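Local coordinates for DNA damage response protein Rtt109, putative (Neosartorya fumigata, PDB 5ZB9) that probably transfers an acetyl group from acetyl-CoA to lysines of histone H3, in DNA replication and the DNA damage response, at residues 176-181 with 222-227. Numbering follows the deposited sequence.
Sequences ILREYE and PITARS
The guanidinium of Arg178 presents one face to Thr224, whose CB lies over it 3.4 Å from NH2, while the backbone N of Ala225 comes in obliquely, 3.6 Å from the same NH2. Thr224 OG1 approaches that end of the group as well: NH2 donates a weak hydrogen bond to OG1 over 2.9 Å, and the bend at the hydrogen, 123°, reflects an oxygen tilted out of the plane and lying between the directions of NE and NH2. The hydroxyl thus sits beside the NE-NH2 side of the group, with OG1 3.2 Å from Arg178 NE.

The stronger partner of both side chains is Asp174, one turn earlier on helix 162-177, and it illustrates how a shared carboxylate can join two distant pieces of chain: OD1 forms a salt bridge with Arg178 NE, and OD2 a hydrogen bond with Thr224 OG1. Asp228 forms a second salt bridge, with NH1. In this histone acetyltransferase domain the contact joins the C-terminal end of helix 162-177 to the loop between helix 214-218 and strand 235-236, at the protein surface.

Arg178 is the first residue past the helix and the second of a type I turn running from Leu177 to Tyr180; its chain, extended from CG to NE, spans the gap to a loop whose backbone at Thr224 stays 9.7 Å away, CA to CA. On the loop, Thr224 carries OG1 between its backbone N and carbonyl carbon (chi1 53°), placing the hydroxyl where both Asp174 and Arg178 meet it. About 8 Å separates the side chain of Thr224 from that of Arg171, which binds CoA in another structure of this protein, with none bound here.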
loop_
_atom_site.group_PDB
_atom_site.type_symbol
_atom_site.label_atom_id
_atom_site.label_comp_id
_atom_site.label_asym_id
_atom_site.label_seq_id
_atom_site.Cartn_x
_atom_site.Cartn_y
_atom_site.Cartn_z
ATOM N N ILE A 176 12.466 -1.904 3.452
ATOM C CA ILE A 176 11.620 -1.758 4.627
ATOM C C ILE A 176 11.629 -3.062 5.396
ATOM O O ILE A 176 11.848 -3.082 6.608
ATOM C CB ILE A 176 10.179 -1.402 4.268
ATOM C CG1 ILE A 176 10.146 -0.177 3.365
ATOM C CG2 ILE A 176 9.368 -1.161 5.527
ATOM C CD1 ILE A 176 8.751 0.302 3.056
ATOM N N LEU A 177 11.391 -4.145 4.658
ATOM C CA LEU A 177 11.388 -5.499 5.192
ATOM C C LEU A 177 12.653 -5.780 5.997
ATOM O O LEU A 177 12.594 -6.322 7.094
ATOM C CB LEU A 177 11.246 -6.512 4.044
ATOM C CG LEU A 177 11.606 -7.989 4.281
ATOM C CD1 LEU A 177 10.645 -8.678 5.228
ATOM C CD2 LEU A 177 11.675 -8.736 2.956
ATOM N N ARG A 178 13.796 -5.378 5.455
ATOM C CA ARG A 178 15.073 -5.795 6.009
ATOM C C ARG A 178 15.610 -4.884 7.112
ATOM O O ARG A 178 16.738 -5.052 7.558
ATOM C CB ARG A 178 16.091 -5.928 4.881
ATOM C CG ARG A 178 15.738 -7.073 3.966
ATOM C CD ARG A 178 16.786 -7.321 2.928
ATOM N NE ARG A 178 16.325 -8.300 1.953
ATOM C CZ ARG A 178 16.390 -9.611 2.133
ATOM N NH1 ARG A 178 16.903 -10.101 3.254
ATOM N NH2 ARG A 178 15.945 -10.433 1.188
ATOM N N GLU A 179 14.797 -3.930 7.551
ATOM C CA GLU A 179 15.099 -3.174 8.758
ATOM C C GLU A 179 14.635 -3.953 9.981
ATOM O O GLU A 179 14.935 -3.584 11.113
ATOM C CB GLU A 179 14.438 -1.796 8.721
ATOM C CG GLU A 179 15.256 -0.750 7.971
ATOM C CD GLU A 179 16.662 -0.588 8.542
ATOM O OE1 GLU A 179 17.604 -1.219 8.004
ATOM O OE2 GLU A 179 16.824 0.169 9.531
ATOM N N TYR A 180 13.900 -5.037 9.741
ATOM C CA TYR A 180 13.332 -5.854 10.806
ATOM C C TYR A 180 13.999 -7.217 10.876
ATOM O O TYR A 180 14.682 -7.638 9.939
ATOM C CB TYR A 180 11.829 -6.022 10.603
ATOM C CG TYR A 180 11.069 -4.716 10.635
ATOM C CD1 TYR A 180 10.800 -4.016 9.467
ATOM C CD2 TYR A 180 10.621 -4.185 11.835
ATOM C CE1 TYR A 180 10.108 -2.821 9.497
ATOM C CE2 TYR A 180 9.933 -2.996 11.874
ATOM C CZ TYR A 180 9.678 -2.315 10.705
ATOM O OH TYR A 180 8.985 -1.120 10.751
ATOM N N GLU A 181 13.795 -7.910 11.988
ATOM C CA GLU A 181 14.439 -9.200 12.204
ATOM C C GLU A 181 13.797 -10.309 11.379
ATOM O O GLU A 181 12.584 -10.298 11.153
ATOM C CB GLU A 181 14.398 -9.566 13.689
ATOM C CG GLU A 181 15.276 -8.685 14.545
ATOM C CD GLU A 181 16.702 -8.624 14.031
ATOM O OE1 GLU A 181 17.387 -9.672 14.043
ATOM O OE2 GLU A 181 17.134 -7.530 13.601
ATOM N N PRO A 222 13.384 -9.935 -4.902
ATOM C CA PRO A 222 14.668 -9.228 -5.048
ATOM C C PRO A 222 15.865 -10.182 -4.902
ATOM O O PRO A 222 15.748 -11.192 -4.207
ATOM C CB PRO A 222 14.649 -8.206 -3.905
ATOM C CG PRO A 222 13.234 -8.175 -3.409
ATOM C CD PRO A 222 12.634 -9.497 -3.714
ATOM N N ILE A 223 16.998 -9.859 -5.523
ATOM C CA ILE A 223 18.161 -10.753 -5.509
ATOM C C ILE A 223 18.713 -10.960 -4.092
ATOM O O ILE A 223 19.363 -11.970 -3.808
ATOM C CB ILE A 223 19.288 -10.232 -6.454
ATOM C CG1 ILE A 223 20.462 -11.224 -6.521
ATOM C CG2 ILE A 223 19.757 -8.843 -6.048
ATOM C CD1 ILE A 223 20.058 -12.653 -6.906
ATOM N N THR A 224 18.415 -10.033 -3.191
ATOM C CA THR A 224 18.748 -10.221 -1.781
ATOM C C THR A 224 18.236 -11.553 -1.205
ATOM O O THR A 224 18.823 -12.092 -0.269
ATOM C CB THR A 224 18.188 -9.074 -0.924
ATOM O OG1 THR A 224 16.784 -8.932 -1.173
ATOM C CG2 THR A 224 18.880 -7.771 -1.264
ATOM N N ALA A 225 17.155 -12.087 -1.769
ATOM C CA ALA A 225 16.544 -13.312 -1.255
ATOM C C ALA A 225 17.403 -14.546 -1.524
ATOM O O ALA A 225 17.210 -15.597 -0.900
ATOM C CB ALA A 225 15.154 -13.509 -1.848
ATOM N N ARG A 226 18.346 -14.418 -2.449
ATOM C CA ARG A 226 19.217 -15.531 -2.792
ATOM C C ARG A 226 20.084 -15.942 -1.601
ATOM O O ARG A 226 20.393 -17.124 -1.422
ATOM C CB ARG A 226 20.100 -15.174 -3.990
ATOM C CG ARG A 226 20.718 -16.386 -4.681
ATOM C CD ARG A 226 21.568 -15.973 -5.867
ATOM N NE ARG A 226 22.467 -14.883 -5.503
ATOM C CZ ARG A 226 23.327 -14.309 -6.336
ATOM N NH1 ARG A 226 23.415 -14.728 -7.596
ATOM N NH2 ARG A 226 24.095 -13.316 -5.908
ATOM N N SER A 227 20.448 -14.967 -0.777
ATOM C CA SER A 227 21.394 -15.208 0.303
ATOM C C SER A 227 20.756 -15.343 1.692
ATOM O O SER A 227 21.467 -15.515 2.682
ATOM C CB SER A 227 22.441 -14.091 0.327
ATOM O OG SER A 227 21.830 -12.829 0.483
#